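Local coordinates for ABC transporter substrate-binding protein-branched chain amino acid transport (Streptococcus pneumoniae, PDB 4GNR), which binds isoleucine between its two lobes and probably delivers branched-chain amino acids to an ABC transporter as its surface-exposed substrate-binding component, at residues Q32-E37 with D288-V293; E50-D55 with T68-Q73; G99-S104 with G304-N309; V147-N152 with Q186-K191; K158-S163 with V201-Y206. One frame throughout, in Å; residues are numbered along the deposited sequence. Where two conformers were deposited one is given.

Contact 1 of 5, residues Q32-E37 with D288-V293; sequences QLAVDE and DSVHLV
Ala34 of 32-37 and Val290 of 288-293 meet methyl to branch, and the contact across the two helices is apolar at its centre. Ala34 CB lies 3.7 Å from Val290 CG1. Val290 CG1, anti to the backbone N (chi1 168°), also reaches Val35 CG2 at 3.8 Å, the two valine side chains crossing at about a right angle. His291 flanks this pair: its CD2 approaches Ala34 CB obliquely, at 3.9 Å.

The polar part is bridged by water. One water sits in the plane of the His291 ring at its edge, 2.8 Å from NE2, and donates to Glu37 OE1 at 2.7 Å, so the carboxylate and the imidazole are joined without direct contact. Tyr287 OH is also hydrogen-bonded to Glu37 OE1, so this oxygen has two partners, the water and the tyrosine. Within 32-37, Gln32 NE2 donates to Asp36 OD1 from above the carboxylate plane, and Asp36 in turn pairs with Lys274.

With a small residue at the nearest backbone approach, the axes come to 8.6 Å at 43°. Helices 21-40 and 281-297 thus pack together beside the parallel sheet of one lobe of the periplasmic binding protein fold.

Contact 2 of 5, residues E50-D55 with T68-Q73; sequences EVVDKD and TNLVTQ
Leu70 points the CD2 end of its side chain at the strand 50-55 and rests it against Val52 and Lys54, two side chains on the same face of that strand. The leucine runs past both of them in the opposite direction, so the meeting is of flanks. One methyl does all the touching: Leu70 CD2 stands 3.7 Å from Val52 CG1 and 3.9 Å from Lys54 CG. Leu70 CD2 also lies against the backbone, 3.7 Å from Val52 O. Leu70 CG is anti to its own carbonyl carbon (chi1 -77°), and this turns the end of the side chain to the strand although its first bond does not head there.

Strand 48-55 is an outermost strand of the five-stranded parallel sheet, and the chain passes from it through helix 60-72 to strand 78-80 on the far side of strand 7-14, a beta-alpha-beta crossover of the Rossmann-like lobe. Leu70 is the helix residue that meets the strand here, and Val76 packs against it from the following loop.

Lys54 contributes the aliphatic base of its side chain, which bends at chi2 (-73°), and the residue remains exposed. On the other face of the strand, Val51 packs on helix 21-40 and Asp53 bonds Gln28. Within the helix, Thr68 O accepts from both the backbone N and OG1 of Thr72, the hydroxyl at 2.7 Å, and the two donors come from opposite faces of the carbonyl plane.

Contact 3 of 5, residues G99-S104 with G304-N309; sequences GVPLIS and GEIKDN
The puckered ring of Pro101 meets helix 304-309 with its CB-CG side. Pro101 CG touches Ile306 CG2 at 4.0 Å, the two side chains crossing at about a right angle, while Pro101 CB rests on Lys307 CB, also at 4.0 Å. Pro101 CG further lies 4.0 Å from Lys307 N, so the ring is set against helix backbone as well as side chains. Ile306 presents this methyl because CG2 is anti to its backbone N, which leaves CG1 beside that nitrogen.

Pro101 directly precedes strand 102-104 of the parallel sheet, and the helix 303-310 that it meets belongs to a much later part of the chain. In this two-lobed binding-protein fold the chain crosses to the second lobe and returns, and the contact joins the later helical segment to the sheet of the first lobe. Gly99 ends the preceding helix 85-97 in a Schellman motif, with positive phi (65°), and its O accepts from Ser303 OG just before the helix segment.

Beyond its CB, Lys307 bends at chi2 and chi3 and leads away from the proline. Lys307 NZ forms a salt bridge with Asp308 OD1 at 2.9 Å, meeting that oxygen on the syn side but 32° out of the carboxylate plane, and a second one with Asp117. The ammonium is therefore shared between two carboxylates, and the Lys307 side chain also touches Tyr118 and Phe120.

Contact 4 of 5, residues V147-N152 with Q186-K191; sequences VLYTDN and QAALTK
Tyr149 CG stands anti to the backbone N (chi1 -170°), which sends the ring off strand 145-151 toward the helix 186-191 and brings its far end to Ala188; chi2 (37°) sets the tilt that places CE1 by Ala188 and CE2 on the side of Leu189. Tyr149 OH comes within 3.4 Å of Ala188 CB, and Tyr149 CZ follows at 3.7 Å. The methyl approaches the ring obliquely and is spread over CE1, CZ and OH, all on the outer end of the tyrosine. On the other side of the hydroxyl, Tyr149 CE2 lies 4.4 Å from Leu189 CD2, also obliquely, a looser contact. Leu189 reaches it with the end of a side chain whose CG is anti to the carbonyl carbon (chi1 -70°).

Strand 145-151 lies between strands 171-178 and 199-201 in the sheet of the second Rossmann-like lobe, and helix 186-193 connects those two neighbours, packing against the strand between them. The aromatic is the long spacer of this crossover, for the nearest CA atoms, those of Tyr149 and Ala188, are 8.8 Å apart. Phe178 meets the Tyr149 ring edge-to-face, while Leu189 also packs on helix 206-218.

At the start of the helix, Gln186 O accepts both the backbone N and, at 2.9 Å, OG1 of Thr190, from opposite faces of its plane.

Contact 5 of 5, residues K158-S163 with V201-Y206; sequences KGIAKS and VVPGYY. With ILE (isoleucine), chain B.
Pro203 packs its ring against helix 158-163, while two residues further on Tyr205 reaches the bound isoleucine, so one short loop serves both a hydrophobic joint and the ligand pocket. Pro203 CB lies 4.1 Å from Ile160 CB, and Ile160 CG2, anti to its backbone N, spreads over Pro203 CB and CG. The two side chains cross obliquely. Ala161 completes the joint with CB 4.3 Å from Pro203 CG. Gly204, between the proline and the tyrosine, has phi 165° and psi 177°, a fully extended conformation that carries the chain on from Pro203 to Tyr205 at the ligand.

Tyr205 donates its OH to the ligand isoleucine O at 2.6 Å. That oxygen lies at the edge of the phenol ring and in its plane, and Tyr205 CE1 also comes to 3.8 Å from the ligand CB. Tyr156, also a pocket residue, stacks on the Tyr205 ring and probably helps to fix it. Ser85, Ser106, Thr108 and Asp229 supply further hydrogen bonds to the amino acid.

Tyr205 is the N-cap residue of helix 206-218. A loop at the carboxyl end of a parallel strand that leads into a helix and touches the ligand is characteristic of the periplasmic binding protein fold, whose pocket lies between two lobes.

Contacts 1, 2 and 3 belong to one lobe and contacts 4 and 5 to the other, with the isoleucine between them. In the first lobe they adjoin: Val35 CG1 of contact 1 packs 3.8 Å from Val51 CG2 of contact 2, Val293 CG2 of contact 1 lies 3.7 Å from Ile103 CG2 of contact 3, and Val71 CG1 of contact 2 packs 3.8 Å from Val100 CB of contact 3. In the second lobe, probable backbone hydrogen bonds of Val147 and Tyr149 with Val201 link contacts 4 and 5, whose centres are about 12 Å apart. Across the lobes, centres of contacts 1 and 4 are about 40 Å apart. Contact 5 alone of the five supplies a residue of the ligand pocket, Tyr205.

Contact 1 of 5, residues Q32-E37 with D288-V293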
# COMPACT_ATOMS: atom_id res chain seq x y z
N GLN A 32 -7.85 -13.42 -0.16
CA GLN A 32 -8.58 -14.66 -0.47
C GLN A 32 -7.71 -15.90 -0.23
O GLN A 32 -8.21 -16.94 0.20
CB GLN A 32 -9.11 -14.64 -1.91
CG GLN A 32 -10.05 -15.81 -2.19
CD GLN A 32 -11.35 -15.74 -1.41
OE1 GLN A 32 -12.07 -14.74 -1.49
NE2 GLN A 32 -11.69 -16.80 -0.69
N LEU A 33 -6.40 -15.79 -0.53
CA LEU A 33 -5.49 -16.91 -0.27
C LEU A 33 -5.50 -17.24 1.24
O LEU A 33 -5.58 -18.41 1.62
CB LEU A 33 -4.08 -16.57 -0.73
CG LEU A 33 -3.01 -17.63 -0.50
CD1 LEU A 33 -3.34 -18.91 -1.26
CD2 LEU A 33 -1.64 -17.08 -0.85
N ALA A 34 -5.41 -16.22 2.08
CA ALA A 34 -5.44 -16.43 3.52
C ALA A 34 -6.77 -17.10 3.93
O ALA A 34 -6.77 -18.05 4.72
CB ALA A 34 -5.24 -15.13 4.26
N VAL A 35 -7.90 -16.57 3.44
CA VAL A 35 -9.19 -17.17 3.78
C VAL A 35 -9.24 -18.65 3.38
O VAL A 35 -9.68 -19.50 4.14
CB VAL A 35 -10.36 -16.40 3.14
CG1 VAL A 35 -11.64 -17.19 3.28
CG2 VAL A 35 -10.47 -15.02 3.76
N ASP A 36 -8.82 -18.93 2.16
CA ASP A 36 -8.85 -20.32 1.67
C ASP A 36 -8.06 -21.25 2.56
O ASP A 36 -8.49 -22.37 2.87
CB ASP A 36 -8.37 -20.38 0.22
CG ASP A 36 -9.34 -19.73 -0.77
OD1 ASP A 36 -10.51 -19.44 -0.44
OD2 ASP A 36 -8.91 -19.60 -1.92
N GLU A 37 -6.87 -20.81 2.95
CA GLU A 37 -6.02 -21.63 3.80
C GLU A 37 -6.62 -21.83 5.18
O GLU A 37 -6.62 -22.95 5.71
CB GLU A 37 -4.63 -21.02 3.91
CG GLU A 37 -3.87 -21.08 2.59
CD GLU A 37 -2.51 -20.40 2.66
OE1 GLU A 37 -2.31 -19.64 3.63
OE2 GLU A 37 -1.70 -20.56 1.72
N ASP A 288 -1.73 -10.81 5.68
CA ASP A 288 -1.57 -10.59 7.11
C ASP A 288 -2.82 -9.98 7.74
O ASP A 288 -3.18 -10.37 8.86
CB ASP A 288 -0.35 -9.73 7.43
CG ASP A 288 0.96 -10.51 7.43
OD1 ASP A 288 0.96 -11.75 7.28
OD2 ASP A 288 2.01 -9.83 7.64
N SER A 289 -3.48 -9.03 7.08
CA SER A 289 -4.68 -8.43 7.63
C SER A 289 -5.77 -9.48 7.88
O SER A 289 -6.46 -9.42 8.91
CB SER A 289 -5.21 -7.30 6.77
OG SER A 289 -4.48 -6.09 6.89
N VAL A 290 -5.95 -10.41 6.94
CA VAL A 290 -6.93 -11.47 7.17
C VAL A 290 -6.56 -12.31 8.39
O VAL A 290 -7.42 -12.63 9.21
CB VAL A 290 -7.13 -12.35 5.92
CG1 VAL A 290 -7.91 -13.61 6.25
CG2 VAL A 290 -7.80 -11.55 4.82
N HIS A 291 -5.29 -12.70 8.52
CA HIS A 291 -4.88 -13.47 9.69
C HIS A 291 -5.09 -12.69 10.98
O HIS A 291 -5.47 -13.27 12.01
CB HIS A 291 -3.43 -13.96 9.56
CG HIS A 291 -3.32 -15.19 8.76
ND1 HIS A 291 -3.59 -16.41 9.33
CD2 HIS A 291 -3.03 -15.42 7.47
CE1 HIS A 291 -3.45 -17.36 8.42
NE2 HIS A 291 -3.10 -16.79 7.28
N LEU A 292 -4.81 -11.39 10.98
CA LEU A 292 -5.04 -10.57 12.16
C LEU A 292 -6.52 -10.62 12.58
O LEU A 292 -6.85 -10.76 13.77
CB LEU A 292 -4.62 -9.11 11.89
CG LEU A 292 -3.10 -8.89 11.92
CD1 LEU A 292 -2.71 -7.62 11.19
CD2 LEU A 292 -2.60 -8.85 13.37
N VAL A 293 -7.41 -10.47 11.60
CA VAL A 293 -8.86 -10.52 11.86
C VAL A 293 -9.28 -11.91 12.32
O VAL A 293 -10.05 -12.04 13.28
CB VAL A 293 -9.65 -10.07 10.63
CG1 VAL A 293 -11.14 -10.37 10.78
CG2 VAL A 293 -9.40 -8.58 10.34
O HOH W 1 -2.76 -19.39 6.28

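Contact 2 of 5, residues E50-D55 with T68-Q73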
# COMPACT_ATOMS: atom_id res chain seq x y z
N GLU A 50 -16.98 -16.90 5.59
CA GLU A 50 -17.80 -16.60 4.41
C GLU A 50 -17.41 -15.19 3.98
O GLU A 50 -17.59 -14.24 4.73
CB GLU A 50 -19.28 -16.67 4.78
CG GLU A 50 -20.27 -16.33 3.70
CD GLU A 50 -21.72 -16.50 4.18
OE1 GLU A 50 -21.94 -17.06 5.28
OE2 GLU A 50 -22.64 -16.09 3.45
N VAL A 51 -16.88 -15.06 2.78
CA VAL A 51 -16.46 -13.77 2.27
C VAL A 51 -17.52 -13.12 1.40
O VAL A 51 -18.12 -13.78 0.56
CB VAL A 51 -15.17 -13.94 1.37
CG1 VAL A 51 -14.79 -12.62 0.67
CG2 VAL A 51 -14.02 -14.43 2.20
N VAL A 52 -17.75 -11.83 1.64
CA VAL A 52 -18.62 -10.99 0.77
C VAL A 52 -17.60 -10.00 0.16
O VAL A 52 -17.15 -9.06 0.82
CB VAL A 52 -19.74 -10.30 1.49
CG1 VAL A 52 -20.57 -9.52 0.48
CG2 VAL A 52 -20.58 -11.32 2.23
N ASP A 53 -17.23 -10.26 -1.09
CA ASP A 53 -16.15 -9.53 -1.78
C ASP A 53 -16.71 -8.48 -2.69
O ASP A 53 -17.27 -8.81 -3.72
CB ASP A 53 -15.30 -10.56 -2.55
CG ASP A 53 -14.12 -9.97 -3.29
OD1 ASP A 53 -13.94 -8.74 -3.24
OD2 ASP A 53 -13.39 -10.77 -3.93
N LYS A 54 -16.56 -7.21 -2.33
CA LYS A 54 -17.08 -6.10 -3.09
C LYS A 54 -15.98 -5.23 -3.69
O LYS A 54 -14.95 -4.97 -3.08
CB LYS A 54 -17.95 -5.25 -2.17
CG LYS A 54 -19.22 -5.96 -1.71
CD LYS A 54 -20.23 -6.06 -2.84
CE LYS A 54 -21.54 -6.68 -2.41
NZ LYS A 54 -22.51 -6.66 -3.52
N ASP A 55 -16.26 -4.77 -4.91
CA ASP A 55 -15.40 -3.88 -5.67
C ASP A 55 -15.88 -2.43 -5.47
O ASP A 55 -17.02 -2.11 -5.78
CB ASP A 55 -15.49 -4.25 -7.17
CG ASP A 55 -14.67 -3.36 -8.10
OD1 ASP A 55 -13.81 -2.60 -7.63
OD2 ASP A 55 -14.91 -3.48 -9.34
N THR A 68 -21.43 0.58 3.84
CA THR A 68 -22.78 0.56 4.42
C THR A 68 -23.48 -0.76 4.09
O THR A 68 -24.08 -1.40 4.96
CB THR A 68 -23.59 1.79 3.99
OG1 THR A 68 -23.03 2.94 4.63
CG2 THR A 68 -25.09 1.64 4.40
N ASN A 69 -23.45 -1.14 2.83
CA ASN A 69 -24.12 -2.37 2.45
C ASN A 69 -23.50 -3.59 3.15
O ASN A 69 -24.23 -4.42 3.69
CB ASN A 69 -24.20 -2.45 0.93
CG ASN A 69 -24.98 -1.27 0.31
OD1 ASN A 69 -25.70 -0.52 0.98
ND2 ASN A 69 -24.85 -1.14 -1.00
N LEU A 70 -22.16 -3.66 3.20
CA LEU A 70 -21.50 -4.78 3.87
C LEU A 70 -21.92 -4.92 5.34
O LEU A 70 -22.16 -6.03 5.83
CB LEU A 70 -19.97 -4.65 3.83
CG LEU A 70 -19.29 -4.99 2.51
CD1 LEU A 70 -17.81 -4.62 2.55
CD2 LEU A 70 -19.46 -6.48 2.18
N VAL A 71 -21.97 -3.80 6.05
CA VAL A 71 -22.23 -3.87 7.49
C VAL A 71 -23.68 -3.92 7.88
O VAL A 71 -24.00 -4.39 8.97
CB VAL A 71 -21.46 -2.74 8.26
CG1 VAL A 71 -19.95 -2.82 7.96
CG2 VAL A 71 -21.99 -1.35 7.99
N THR A 72 -24.58 -3.43 7.03
CA THR A 72 -26.01 -3.41 7.36
C THR A 72 -26.88 -4.39 6.58
O THR A 72 -27.92 -4.75 7.05
CB THR A 72 -26.64 -2.01 7.14
OG1 THR A 72 -26.69 -1.70 5.75
CG2 THR A 72 -25.95 -0.94 7.94
N GLN A 73 -26.51 -4.74 5.36
CA GLN A 73 -27.31 -5.66 4.52
C GLN A 73 -26.71 -7.05 4.61
O GLN A 73 -27.36 -8.02 4.96
CB GLN A 73 -27.35 -5.17 3.07
CG GLN A 73 -28.01 -3.81 2.89
CD GLN A 73 -29.51 -3.87 3.06
OE1 GLN A 73 -30.14 -4.93 3.02
NE2 GLN A 73 -30.11 -2.69 3.18

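Contact 3 of 5, residues G99-S104 with G304-N309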
# COMPACT_ATOMS: atom_id res chain seq x y z
N GLY A 99 -20.55 -0.43 14.29
CA GLY A 99 -19.67 -1.07 15.28
C GLY A 99 -18.89 -2.26 14.71
O GLY A 99 -18.64 -3.25 15.41
N VAL A 100 -18.48 -2.14 13.44
CA VAL A 100 -17.73 -3.18 12.74
C VAL A 100 -16.30 -2.70 12.49
O VAL A 100 -16.10 -1.66 11.89
CB VAL A 100 -18.44 -3.53 11.40
CG1 VAL A 100 -17.58 -4.51 10.60
CG2 VAL A 100 -19.82 -4.10 11.66
N PRO A 101 -15.29 -3.48 12.92
CA PRO A 101 -13.93 -3.05 12.66
C PRO A 101 -13.58 -3.19 11.17
O PRO A 101 -13.95 -4.16 10.51
CB PRO A 101 -13.08 -4.01 13.52
CG PRO A 101 -13.92 -5.27 13.61
CD PRO A 101 -15.36 -4.77 13.64
N LEU A 102 -12.80 -2.23 10.70
CA LEU A 102 -12.31 -2.17 9.34
C LEU A 102 -10.80 -2.06 9.41
O LEU A 102 -10.27 -1.19 10.12
CB LEU A 102 -12.95 -0.99 8.59
CG LEU A 102 -12.62 -0.87 7.09
CD1 LEU A 102 -13.78 -0.26 6.32
CD2 LEU A 102 -11.33 -0.12 6.84
N ILE A 103 -10.12 -2.96 8.69
CA ILE A 103 -8.67 -2.91 8.62
C ILE A 103 -8.25 -2.64 7.19
O ILE A 103 -8.61 -3.39 6.26
CB ILE A 103 -7.98 -4.20 9.19
CG1 ILE A 103 -6.46 -4.07 9.11
CG2 ILE A 103 -8.48 -5.49 8.53
CD1 ILE A 103 -5.73 -5.08 9.99
N SER A 104 -7.53 -1.54 6.98
CA SER A 104 -6.89 -1.28 5.70
C SER A 104 -5.47 -1.83 5.77
O SER A 104 -4.69 -1.41 6.64
CB SER A 104 -6.78 0.19 5.34
OG SER A 104 -5.96 0.32 4.18
N GLY A 304 -17.68 -6.01 18.26
CA GLY A 304 -16.97 -5.16 19.22
C GLY A 304 -15.80 -5.93 19.84
O GLY A 304 -14.75 -5.37 20.14
N GLU A 305 -16.04 -7.23 20.07
CA GLU A 305 -14.99 -8.11 20.62
C GLU A 305 -13.87 -8.35 19.59
O GLU A 305 -12.70 -8.43 19.95
CB GLU A 305 -15.52 -9.43 21.18
CG GLU A 305 -16.36 -9.21 22.41
CD GLU A 305 -16.65 -10.47 23.19
OE1 GLU A 305 -16.35 -11.60 22.75
OE2 GLU A 305 -17.17 -10.33 24.31
N ILE A 306 -14.22 -8.49 18.31
CA ILE A 306 -13.18 -8.61 17.28
C ILE A 306 -12.32 -7.32 17.33
O ILE A 306 -11.08 -7.39 17.31
CB ILE A 306 -13.78 -8.80 15.86
CG1 ILE A 306 -14.60 -10.08 15.80
CG2 ILE A 306 -12.65 -8.82 14.85
CD1 ILE A 306 -15.24 -10.38 14.46
N LYS A 307 -12.97 -6.16 17.40
CA LYS A 307 -12.28 -4.88 17.51
C LYS A 307 -11.35 -4.86 18.73
O LYS A 307 -10.17 -4.50 18.63
CB LYS A 307 -13.31 -3.74 17.50
CG LYS A 307 -12.73 -2.33 17.64
CD LYS A 307 -12.52 -1.85 19.03
CE LYS A 307 -13.88 -1.60 19.73
NZ LYS A 307 -13.78 -1.04 21.08
N ASP A 308 -11.89 -5.23 19.89
CA ASP A 308 -11.07 -5.22 21.10
C ASP A 308 -9.86 -6.15 20.99
O ASP A 308 -8.76 -5.84 21.42
CB ASP A 308 -11.89 -5.62 22.34
CG ASP A 308 -12.84 -4.52 22.83
OD1 ASP A 308 -12.65 -3.34 22.49
OD2 ASP A 308 -13.72 -4.83 23.65
N ASN A 309 -10.11 -7.33 20.44
CA ASN A 309 -9.05 -8.33 20.28
C ASN A 309 -7.97 -7.83 19.31
O ASN A 309 -6.77 -8.08 19.52
CB ASN A 309 -9.62 -9.68 19.90
CG ASN A 309 -10.49 -10.29 21.00
OD1 ASN A 309 -10.62 -9.77 22.10
ND2 ASN A 309 -11.10 -11.42 20.67

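Contact 4 of 5, residues V147-N152 with Q186-K191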
# COMPACT_ATOMS: atom_id res chain seq x y z
N VAL A 147 14.58 17.13 -8.31
CA VAL A 147 13.33 17.56 -8.84
C VAL A 147 12.24 16.82 -7.99
O VAL A 147 12.36 15.65 -7.73
CB VAL A 147 13.09 17.19 -10.31
CG1 VAL A 147 11.66 17.47 -10.74
CG2 VAL A 147 14.08 17.91 -11.21
N LEU A 148 11.20 17.53 -7.58
CA LEU A 148 10.05 16.97 -6.84
C LEU A 148 8.86 17.13 -7.81
O LEU A 148 8.57 18.25 -8.27
CB LEU A 148 9.82 17.69 -5.51
CG LEU A 148 8.69 17.17 -4.62
CD1 LEU A 148 8.85 15.67 -4.29
CD2 LEU A 148 8.62 18.01 -3.33
N TYR A 149 8.17 16.02 -8.11
CA TYR A 149 7.07 15.99 -9.12
C TYR A 149 5.94 15.20 -8.49
O TYR A 149 6.03 14.00 -8.36
CB TYR A 149 7.65 15.41 -10.40
CG TYR A 149 6.79 15.48 -11.65
CD1 TYR A 149 6.00 16.57 -11.92
CD2 TYR A 149 6.95 14.55 -12.65
CE1 TYR A 149 5.29 16.67 -13.14
CE2 TYR A 149 6.26 14.65 -13.86
CZ TYR A 149 5.44 15.71 -14.10
OH TYR A 149 4.76 15.82 -15.30
N THR A 150 4.87 15.90 -8.15
CA THR A 150 3.82 15.31 -7.31
C THR A 150 2.40 15.36 -7.85
O THR A 150 2.02 16.31 -8.54
CB THR A 150 3.83 16.16 -5.95
OG1 THR A 150 5.15 16.20 -5.40
CG2 THR A 150 2.87 15.65 -4.91
N ASP A 151 1.63 14.32 -7.50
CA ASP A 151 0.20 14.23 -7.87
C ASP A 151 -0.51 15.24 -6.97
O ASP A 151 -0.80 14.97 -5.81
CB ASP A 151 -0.34 12.82 -7.62
CG ASP A 151 -1.82 12.65 -7.98
OD1 ASP A 151 -2.49 13.65 -8.35
OD2 ASP A 151 -2.28 11.46 -7.87
N ASN A 152 -0.89 16.37 -7.57
CA ASN A 152 -1.52 17.47 -6.83
C ASN A 152 -3.00 17.21 -6.54
O ASN A 152 -3.66 18.02 -5.89
CB ASN A 152 -1.40 18.79 -7.61
CG ASN A 152 -1.59 20.01 -6.72
OD1 ASN A 152 -0.92 20.14 -5.68
ND2 ASN A 152 -2.42 20.94 -7.16
N GLN A 186 4.77 15.77 -20.93
CA GLN A 186 5.81 16.34 -21.77
C GLN A 186 6.33 17.70 -21.38
O GLN A 186 7.54 17.93 -21.32
CB GLN A 186 5.34 16.36 -23.24
CG GLN A 186 5.10 14.98 -23.81
CD GLN A 186 6.39 14.22 -23.99
OE1 GLN A 186 7.22 14.59 -24.81
NE2 GLN A 186 6.53 13.11 -23.29
N ALA A 187 5.44 18.63 -21.11
CA ALA A 187 5.87 20.00 -20.78
C ALA A 187 6.73 20.05 -19.54
O ALA A 187 7.78 20.71 -19.53
CB ALA A 187 4.66 20.93 -20.63
N ALA A 188 6.28 19.40 -18.48
CA ALA A 188 7.05 19.41 -17.24
C ALA A 188 8.39 18.73 -17.41
O ALA A 188 9.41 19.21 -16.93
CB ALA A 188 6.26 18.76 -16.11
N LEU A 189 8.39 17.56 -18.06
CA LEU A 189 9.62 16.82 -18.25
C LEU A 189 10.62 17.62 -19.10
O LEU A 189 11.81 17.63 -18.81
CB LEU A 189 9.31 15.43 -18.81
CG LEU A 189 8.64 14.46 -17.84
CD1 LEU A 189 8.19 13.22 -18.59
CD2 LEU A 189 9.59 14.10 -16.70
N THR A 190 10.12 18.27 -20.14
CA THR A 190 10.99 19.10 -21.00
C THR A 190 11.65 20.20 -20.17
O THR A 190 12.82 20.50 -20.32
CB THR A 190 10.22 19.69 -22.17
OG1 THR A 190 9.78 18.60 -22.99
CG2 THR A 190 11.09 20.64 -23.00
N LYS A 191 10.85 20.80 -19.30
CA LYS A 191 11.32 21.86 -18.38
C LYS A 191 12.41 21.36 -17.41
O LYS A 191 13.31 22.12 -17.03
CB LYS A 191 10.16 22.46 -17.60
CG LYS A 191 10.63 23.53 -16.64
CD LYS A 191 9.49 24.09 -15.85
CE LYS A 191 9.99 25.17 -14.93
NZ LYS A 191 8.86 25.72 -14.17

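Contact 5 of 5, residues K158-S163 with V201-Y206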
# COMPACT_ATOMS: atom_id res chain seq x y z
N LYS A 158 0.65 14.38 -1.67
CA LYS A 158 0.96 15.63 -0.98
C LYS A 158 1.57 15.41 0.41
O LYS A 158 2.44 16.17 0.82
CB LYS A 158 -0.24 16.57 -0.96
CG LYS A 158 -0.55 17.10 -2.37
CD LYS A 158 -1.69 18.08 -2.50
CE LYS A 158 -2.99 17.47 -2.19
NZ LYS A 158 -4.08 18.46 -2.45
N GLY A 159 1.14 14.35 1.09
CA GLY A 159 1.70 14.02 2.41
C GLY A 159 3.16 13.59 2.31
O GLY A 159 4.00 14.00 3.11
N ILE A 160 3.47 12.74 1.34
CA ILE A 160 4.85 12.32 1.12
C ILE A 160 5.70 13.55 0.75
O ILE A 160 6.79 13.76 1.27
CB ILE A 160 4.95 11.22 0.05
CG1 ILE A 160 4.23 9.95 0.52
CG2 ILE A 160 6.42 10.96 -0.29
CD1 ILE A 160 4.28 8.82 -0.48
N ALA A 161 5.18 14.37 -0.17
CA ALA A 161 5.92 15.57 -0.61
C ALA A 161 6.19 16.52 0.57
O ALA A 161 7.30 17.06 0.70
CB ALA A 161 5.17 16.27 -1.72
N LYS A 162 5.18 16.74 1.41
CA LYS A 162 5.34 17.64 2.58
C LYS A 162 6.48 17.16 3.47
O LYS A 162 7.35 17.93 3.89
CB LYS A 162 4.03 17.74 3.36
CG LYS A 162 4.10 18.57 4.64
CD LYS A 162 2.76 18.57 5.38
CE LYS A 162 2.81 19.35 6.69
NZ LYS A 162 3.25 18.50 7.82
N SER A 163 6.47 15.86 3.78
CA SER A 163 7.51 15.30 4.62
C SER A 163 8.90 15.37 3.96
O SER A 163 9.91 15.68 4.62
CB SER A 163 7.13 13.88 4.98
OG SER A 163 8.20 13.29 5.69
N VAL A 201 12.05 12.84 -7.51
CA VAL A 201 11.17 12.21 -6.50
C VAL A 201 9.74 12.39 -7.00
O VAL A 201 9.33 13.52 -7.24
CB VAL A 201 11.40 12.83 -5.12
CG1 VAL A 201 10.40 12.29 -4.12
CG2 VAL A 201 12.83 12.56 -4.63
N VAL A 202 9.00 11.28 -7.13
CA VAL A 202 7.66 11.28 -7.71
C VAL A 202 6.62 10.62 -6.80
O VAL A 202 6.34 9.43 -6.91
CB VAL A 202 7.64 10.57 -9.10
CG1 VAL A 202 6.24 10.67 -9.76
CG2 VAL A 202 8.71 11.17 -10.04
N PRO A 203 6.03 11.40 -5.88
CA PRO A 203 4.95 10.89 -5.05
C PRO A 203 3.69 10.77 -5.94
O PRO A 203 3.21 11.75 -6.50
CB PRO A 203 4.79 11.96 -3.96
CG PRO A 203 6.06 12.72 -3.98
CD PRO A 203 6.45 12.74 -5.44
N GLY A 204 3.14 9.57 -5.99
CA GLY A 204 1.99 9.28 -6.81
C GLY A 204 1.77 7.79 -6.97
O GLY A 204 2.52 6.96 -6.44
N TYR A 205 0.69 7.49 -7.69
CA TYR A 205 0.23 6.13 -7.98
C TYR A 205 0.77 5.61 -9.32
O TYR A 205 1.26 6.38 -10.15
CB TYR A 205 -1.28 6.04 -7.89
CG TYR A 205 -1.85 6.35 -6.51
CD1 TYR A 205 -1.42 5.69 -5.38
CD2 TYR A 205 -2.90 7.24 -6.36
CE1 TYR A 205 -2.00 5.93 -4.14
CE2 TYR A 205 -3.50 7.46 -5.11
CZ TYR A 205 -3.05 6.80 -4.02
OH TYR A 205 -3.67 7.03 -2.81
N TYR A 206 0.60 4.31 -9.55
CA TYR A 206 1.24 3.66 -10.66
C TYR A 206 0.83 4.13 -12.04
O TYR A 206 1.67 4.15 -12.94
CB TYR A 206 1.11 2.11 -10.59
CG TYR A 206 -0.31 1.61 -10.78
CD1 TYR A 206 -0.82 1.32 -12.04
CD2 TYR A 206 -1.16 1.41 -9.72
CE1 TYR A 206 -2.12 0.85 -12.23
CE2 TYR A 206 -2.46 0.95 -9.90
CZ TYR A 206 -2.93 0.68 -11.15
OH TYR A 206 -4.22 0.18 -11.26
N ILE B . -0.32 3.80 0.57
CA ILE B . -1.19 4.23 -0.56
C ILE B . -2.44 4.90 -0.00
O ILE B . -3.28 5.35 -0.81
CB ILE B . -1.40 3.12 -1.64
CG1 ILE B . -1.76 1.80 -1.00
CG2 ILE B . -0.13 2.86 -2.62
CD1 ILE B . -2.06 0.73 -2.02
OXT ILE B . -2.54 5.00 1.24